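Local coordinates for RagB/SusD domain protein (Flavobacterium johnsoniae, PDB 5J90) that binds chitin as a SusD homolog and probably serves a polysaccharide utilization locus that converts this recalcitrant polymer, at residues Ile274-Phe287 with Ile420-Gly432. Sequence-based numbering, arbitrary orientation.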
loop_
_atom_site.group_PDB
_atom_site.type_symbol
_atom_site.label_atom_id
_atom_site.label_comp_id
_atom_site.label_asym_id
_atom_site.label_seq_id
_atom_site.Cartn_x
_atom_site.Cartn_y
_atom_site.Cartn_z
ATOM N N ILE A 274 -8.212 -20.451 20.820
ATOM C CA ILE A 274 -7.820 -19.348 21.682
ATOM C C ILE A 274 -8.546 -19.366 23.027
ATOM O O ILE A 274 -7.913 -19.264 24.077
ATOM C CB ILE A 274 -7.986 -18.003 20.945
ATOM C CG1 ILE A 274 -6.978 -17.941 19.793
ATOM C CG2 ILE A 274 -7.800 -16.834 21.903
ATOM C CD1 ILE A 274 -7.121 -16.720 18.880
ATOM N N MET A 275 -9.867 -19.498 23.007
ATOM C CA MET A 275 -10.616 -19.430 24.260
ATOM C C MET A 275 -10.447 -20.682 25.137
ATOM O O MET A 275 -10.355 -20.566 26.361
ATOM C CB MET A 275 -12.087 -19.053 24.019
ATOM C CG MET A 275 -12.226 -17.648 23.399
ATOM S SD MET A 275 -13.887 -16.941 23.454
ATOM C CE MET A 275 -14.013 -16.553 25.200
ATOM N N LYS A 276 -10.373 -21.861 24.523
ATOM C CA LYS A 276 -10.065 -23.073 25.293
ATOM C C LYS A 276 -8.646 -23.023 25.845
ATOM O O LYS A 276 -8.403 -23.424 26.984
ATOM C CB LYS A 276 -10.218 -24.329 24.441
ATOM C CG LYS A 276 -11.617 -24.883 24.343
ATOM C CD LYS A 276 -11.537 -26.290 23.767
ATOM C CE LYS A 276 -12.824 -27.068 23.932
ATOM N NZ LYS A 276 -12.779 -28.309 23.107
ATOM N N GLY A 277 -7.701 -22.545 25.040
ATOM C CA GLY A 277 -6.316 -22.465 25.477
ATOM C C GLY A 277 -6.184 -21.655 26.750
ATOM O O GLY A 277 -5.463 -22.031 27.682
ATOM N N TYR A 278 -6.893 -20.532 26.796
ATOM C CA TYR A 278 -6.868 -19.653 27.955
ATOM C C TYR A 278 -7.849 -20.070 29.052
ATOM O O TYR A 278 -7.895 -19.432 30.097
ATOM C CB TYR A 278 -7.211 -18.219 27.541
ATOM C CG TYR A 278 -6.134 -17.454 26.787
ATOM C CD1 TYR A 278 -4.782 -17.769 26.908
ATOM C CD2 TYR A 278 -6.483 -16.384 25.969
ATOM C CE1 TYR A 278 -3.808 -17.039 26.223
ATOM C CE2 TYR A 278 -5.525 -15.656 25.287
ATOM C CZ TYR A 278 -4.191 -15.983 25.412
ATOM O OH TYR A 278 -3.249 -15.234 24.728
ATOM N N GLN A 279 -8.633 -21.119 28.809
ATOM C CA GLN A 279 -9.720 -21.508 29.718
ATOM C C GLN A 279 -10.551 -20.284 30.087
ATOM O O GLN A 279 -10.841 -20.018 31.253
ATOM C CB GLN A 279 -9.174 -22.194 30.973
ATOM C CG GLN A 279 -8.491 -23.519 30.687
ATOM C CD GLN A 279 -7.991 -24.198 31.946
ATOM O OE1 GLN A 279 -8.544 -24.006 33.031
ATOM N NE2 GLN A 279 -6.936 -24.992 31.810
ATOM N N ASP A 280 -10.918 -19.532 29.057
ATOM C CA ASP A 280 -11.544 -18.234 29.218
ATOM C C ASP A 280 -13.000 -18.402 29.645
ATOM O O ASP A 280 -13.780 -19.022 28.928
ATOM C CB ASP A 280 -11.452 -17.516 27.867
ATOM C CG ASP A 280 -11.736 -16.039 27.964
ATOM O OD1 ASP A 280 -12.717 -15.654 28.620
ATOM O OD2 ASP A 280 -10.959 -15.248 27.369
ATOM N N PRO A 281 -13.378 -17.835 30.804
ATOM C CA PRO A 281 -14.753 -18.023 31.288
ATOM C C PRO A 281 -15.807 -17.335 30.421
ATOM O O PRO A 281 -16.994 -17.625 30.571
ATOM C CB PRO A 281 -14.725 -17.404 32.690
ATOM C CG PRO A 281 -13.605 -16.423 32.650
ATOM C CD PRO A 281 -12.570 -17.032 31.738
ATOM N N ARG A 282 -15.393 -16.446 29.520
ATOM C CA ARG A 282 -16.348 -15.814 28.611
ATOM C C ARG A 282 -16.897 -16.800 27.583
ATOM O O ARG A 282 -17.899 -16.522 26.928
ATOM C CB ARG A 282 -15.713 -14.601 27.914
ATOM C CG ARG A 282 -15.479 -13.437 28.866
ATOM C CD ARG A 282 -14.615 -12.338 28.230
ATOM N NE ARG A 282 -13.228 -12.769 28.077
ATOM C CZ ARG A 282 -12.228 -11.957 27.736
ATOM N NH1 ARG A 282 -12.469 -10.669 27.512
ATOM N NH2 ARG A 282 -10.999 -12.434 27.630
ATOM N N ILE A 283 -16.260 -17.962 27.467
ATOM C CA ILE A 283 -16.647 -18.943 26.464
ATOM C C ILE A 283 -18.096 -19.399 26.656
ATOM O O ILE A 283 -18.784 -19.704 25.687
ATOM C CB ILE A 283 -15.689 -20.156 26.472
ATOM C CG1 ILE A 283 -15.716 -20.900 25.139
ATOM C CG2 ILE A 283 -16.006 -21.095 27.634
ATOM C CD1 ILE A 283 -14.628 -21.952 25.032
ATOM N N ALA A 284 -18.553 -19.408 27.906
ATOM C CA ALA A 284 -19.857 -19.978 28.238
ATOM C C ALA A 284 -21.021 -19.131 27.733
ATOM O O ALA A 284 -22.066 -19.666 27.377
ATOM C CB ALA A 284 -19.971 -20.204 29.737
ATOM N N SER A 285 -20.853 -17.814 27.701
ATOM C CA SER A 285 -21.911 -16.970 27.163
ATOM C C SER A 285 -21.714 -16.710 25.669
ATOM O O SER A 285 -22.675 -16.415 24.967
ATOM C CB SER A 285 -22.040 -15.657 27.933
ATOM O OG SER A 285 -20.868 -14.865 27.827
ATOM N N TYR A 286 -20.481 -16.842 25.186
ATOM C CA TYR A 286 -20.212 -16.641 23.762
ATOM C C TYR A 286 -20.777 -17.779 22.919
ATOM O O TYR A 286 -21.262 -17.554 21.803
ATOM C CB TYR A 286 -18.704 -16.535 23.483
ATOM C CG TYR A 286 -18.052 -15.210 23.824
ATOM C CD1 TYR A 286 -18.695 -14.263 24.613
ATOM C CD2 TYR A 286 -16.782 -14.917 23.348
ATOM C CE1 TYR A 286 -18.087 -13.047 24.916
ATOM C CE2 TYR A 286 -16.165 -13.716 23.653
ATOM C CZ TYR A 286 -16.820 -12.784 24.424
ATOM O OH TYR A 286 -16.219 -11.584 24.725
ATOM N N PHE A 287 -20.702 -19.001 23.458
ATOM C CA PHE A 287 -21.046 -20.212 22.717
ATOM C C PHE A 287 -21.859 -21.182 23.563
ATOM O O PHE A 287 -21.828 -21.118 24.786
ATOM C CB PHE A 287 -19.771 -20.895 22.226
ATOM C CG PHE A 287 -18.894 -19.985 21.412
ATOM C CD1 PHE A 287 -19.291 -19.596 20.149
ATOM C CD2 PHE A 287 -17.701 -19.502 21.920
ATOM C CE1 PHE A 287 -18.511 -18.739 19.387
ATOM C CE2 PHE A 287 -16.906 -18.639 21.169
ATOM C CZ PHE A 287 -17.313 -18.258 19.900
ATOM N N ILE A 420 -2.380 -7.353 23.248
ATOM C CA ILE A 420 -3.454 -6.365 23.220
ATOM C C ILE A 420 -4.546 -6.720 22.207
ATOM O O ILE A 420 -5.741 -6.731 22.531
ATOM C CB ILE A 420 -2.891 -4.963 22.920
ATOM C CG1 ILE A 420 -2.056 -4.480 24.110
ATOM C CG2 ILE A 420 -4.016 -3.986 22.621
ATOM C CD1 ILE A 420 -1.177 -3.266 23.797
ATOM N N ILE A 421 -4.137 -7.028 20.983
ATOM C CA ILE A 421 -5.115 -7.318 19.936
ATOM C C ILE A 421 -5.836 -8.648 20.197
ATOM O O ILE A 421 -7.019 -8.778 19.889
ATOM C CB ILE A 421 -4.474 -7.297 18.530
ATOM C CG1 ILE A 421 -3.826 -5.930 18.240
ATOM C CG2 ILE A 421 -5.513 -7.638 17.464
ATOM C CD1 ILE A 421 -4.776 -4.756 18.301
ATOM N N THR A 422 -5.144 -9.632 20.775
ATOM C CA THR A 422 -5.811 -10.895 21.117
ATOM C C THR A 422 -6.949 -10.639 22.109
ATOM O O THR A 422 -8.071 -11.119 21.920
ATOM C CB THR A 422 -4.820 -11.915 21.716
ATOM O OG1 THR A 422 -3.850 -12.272 20.725
ATOM C CG2 THR A 422 -5.544 -13.179 22.178
ATOM N N GLN A 423 -6.668 -9.858 23.147
ATOM C CA GLN A 423 -7.691 -9.561 24.147
ATOM C C GLN A 423 -8.800 -8.680 23.575
ATOM O O GLN A 423 -9.978 -8.837 23.909
ATOM C CB GLN A 423 -7.051 -8.966 25.400
ATOM C CG GLN A 423 -6.290 -10.025 26.198
ATOM C CD GLN A 423 -7.187 -11.175 26.642
ATOM O OE1 GLN A 423 -8.328 -10.966 27.060
ATOM N NE2 GLN A 423 -6.669 -12.401 26.553
ATOM N N LYS A 424 -8.424 -7.776 22.679
ATOM C CA LYS A 424 -9.386 -6.930 21.987
ATOM C C LYS A 424 -10.327 -7.790 21.135
ATOM O O LYS A 424 -11.557 -7.611 21.143
ATOM C CB LYS A 424 -8.594 -5.960 21.111
ATOM C CG LYS A 424 -9.364 -4.806 20.542
ATOM C CD LYS A 424 -8.371 -3.925 19.772
ATOM C CE LYS A 424 -9.037 -2.728 19.160
ATOM N NZ LYS A 424 -8.127 -2.149 18.128
ATOM N N TRP A 425 -9.740 -8.739 20.419
ATOM C CA TRP A 425 -10.478 -9.670 19.576
ATOM C C TRP A 425 -11.474 -10.490 20.413
ATOM O O TRP A 425 -12.643 -10.612 20.046
ATOM C CB TRP A 425 -9.461 -10.545 18.847
ATOM C CG TRP A 425 -9.953 -11.606 17.886
ATOM C CD1 TRP A 425 -10.177 -11.463 16.543
ATOM C CD2 TRP A 425 -10.149 -12.999 18.175
ATOM N NE1 TRP A 425 -10.539 -12.665 15.990
ATOM C CE2 TRP A 425 -10.539 -13.627 16.971
ATOM C CE3 TRP A 425 -10.056 -13.772 19.340
ATOM C CZ2 TRP A 425 -10.817 -14.991 16.892
ATOM C CZ3 TRP A 425 -10.345 -15.129 19.261
ATOM C CH2 TRP A 425 -10.721 -15.724 18.047
ATOM N N ILE A 426 -11.032 -11.023 21.549
ATOM C CA ILE A 426 -11.963 -11.777 22.394
ATOM C C ILE A 426 -13.107 -10.878 22.875
ATOM O O ILE A 426 -14.276 -11.268 22.821
ATOM C CB ILE A 426 -11.272 -12.449 23.609
ATOM C CG1 ILE A 426 -10.225 -13.460 23.145
ATOM C CG2 ILE A 426 -12.317 -13.147 24.500
ATOM C CD1 ILE A 426 -9.305 -13.965 24.270
ATOM N N ALA A 427 -12.775 -9.679 23.347
ATOM C CA ALA A 427 -13.770 -8.770 23.906
ATOM C C ALA A 427 -14.833 -8.325 22.900
ATOM O O ALA A 427 -15.974 -8.054 23.283
ATOM C CB ALA A 427 -13.084 -7.553 24.538
ATOM N N GLY A 428 -14.462 -8.237 21.618
ATOM C CA GLY A 428 -15.356 -7.679 20.615
ATOM C C GLY A 428 -16.344 -8.659 20.007
ATOM O O GLY A 428 -17.191 -8.245 19.225
ATOM N N PHE A 429 -16.246 -9.941 20.363
ATOM C CA PHE A 429 -17.174 -10.944 19.855
ATOM C C PHE A 429 -18.600 -10.516 20.200
ATOM O O PHE A 429 -18.839 -10.030 21.310
ATOM C CB PHE A 429 -16.850 -12.304 20.485
ATOM C CG PHE A 429 -17.739 -13.417 20.004
ATOM C CD1 PHE A 429 -18.866 -13.784 20.736
ATOM C CD2 PHE A 429 -17.457 -14.091 18.827
ATOM C CE1 PHE A 429 -19.695 -14.802 20.294
ATOM C CE2 PHE A 429 -18.287 -15.111 18.381
ATOM C CZ PHE A 429 -19.408 -15.463 19.121
ATOM N N PRO A 430 -19.560 -10.699 19.269
ATOM C CA PRO A 430 -19.515 -11.349 17.953
ATOM C C PRO A 430 -19.401 -10.373 16.766
ATOM O O PRO A 430 -19.790 -10.723 15.646
ATOM C CB PRO A 430 -20.880 -12.037 17.897
ATOM C CG PRO A 430 -21.781 -11.031 18.539
ATOM C CD PRO A 430 -20.949 -10.359 19.636
ATOM N N GLU A 431 -18.884 -9.171 17.001
ATOM C CA GLU A 431 -18.855 -8.141 15.950
ATOM C C GLU A 431 -17.650 -8.304 14.998
ATOM O O GLU A 431 -16.591 -7.690 15.162
ATOM C CB GLU A 431 -18.903 -6.745 16.580
ATOM C CG GLU A 431 -19.523 -5.670 15.691
ATOM C CD GLU A 431 -18.764 -5.485 14.387
ATOM O OE1 GLU A 431 -17.760 -4.735 14.373
ATOM O OE2 GLU A 431 -19.156 -6.103 13.376
ATOM N N GLY A 432 -17.838 -9.135 13.986
ATOM C CA GLY A 432 -16.738 -9.555 13.141
ATOM C C GLY A 432 -16.097 -8.492 12.271
ATOM O O GLY A 432 -14.933 -8.637 11.913
HETATM O O HOH W 1 -3.895 -12.456 25.421
HETATM O O HOH W 2 -10.265 -9.088 26.742
#
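R282 lays its guanidinium over I426 CG2 and bonds Q423 OE1, both on helix 413-428. Its CB lies over one face of the Y286 ring, and a bend at chi3 (-71°) swings the guanidinium across I426. NE bonds D280 OD1 at 3.0 Å, in the guanidinium plane and nearly straight (176°). CZ rests on I426 CG2 at 3.4 Å, the methyl sitting over the centre of one face. NH2 is gripped twice, by D280 OD2 at 2.8 Å and by Q423 OE1 at 3.1 Å, the latter in the carbonyl plane on a lone pair; Q423 NE2 is hydrogen-bonded to Y376 OH, which helps position the amide. NH1 is hydrogen-bonded to S364 OG of helix 353-368 and donates to a water, which in turn donates to Q423 O and OE1. The opposite face of Y286 stacks offset on F429, planes 25° apart, while Y286 OH donates to I426 O at 2.7 Å, from above the carbonyl plane. With an alanine here, D280 would probably lose its counter-charge, Q423 OE1 its NH2 donor and I426 CG2 its flat cover. The side-on ion pair, all three guanidinium nitrogens hydrogen-bonded, probably balances buried D280 and fixes the guanidinium's rotation, docking the 280-283 turn on helix 413-428.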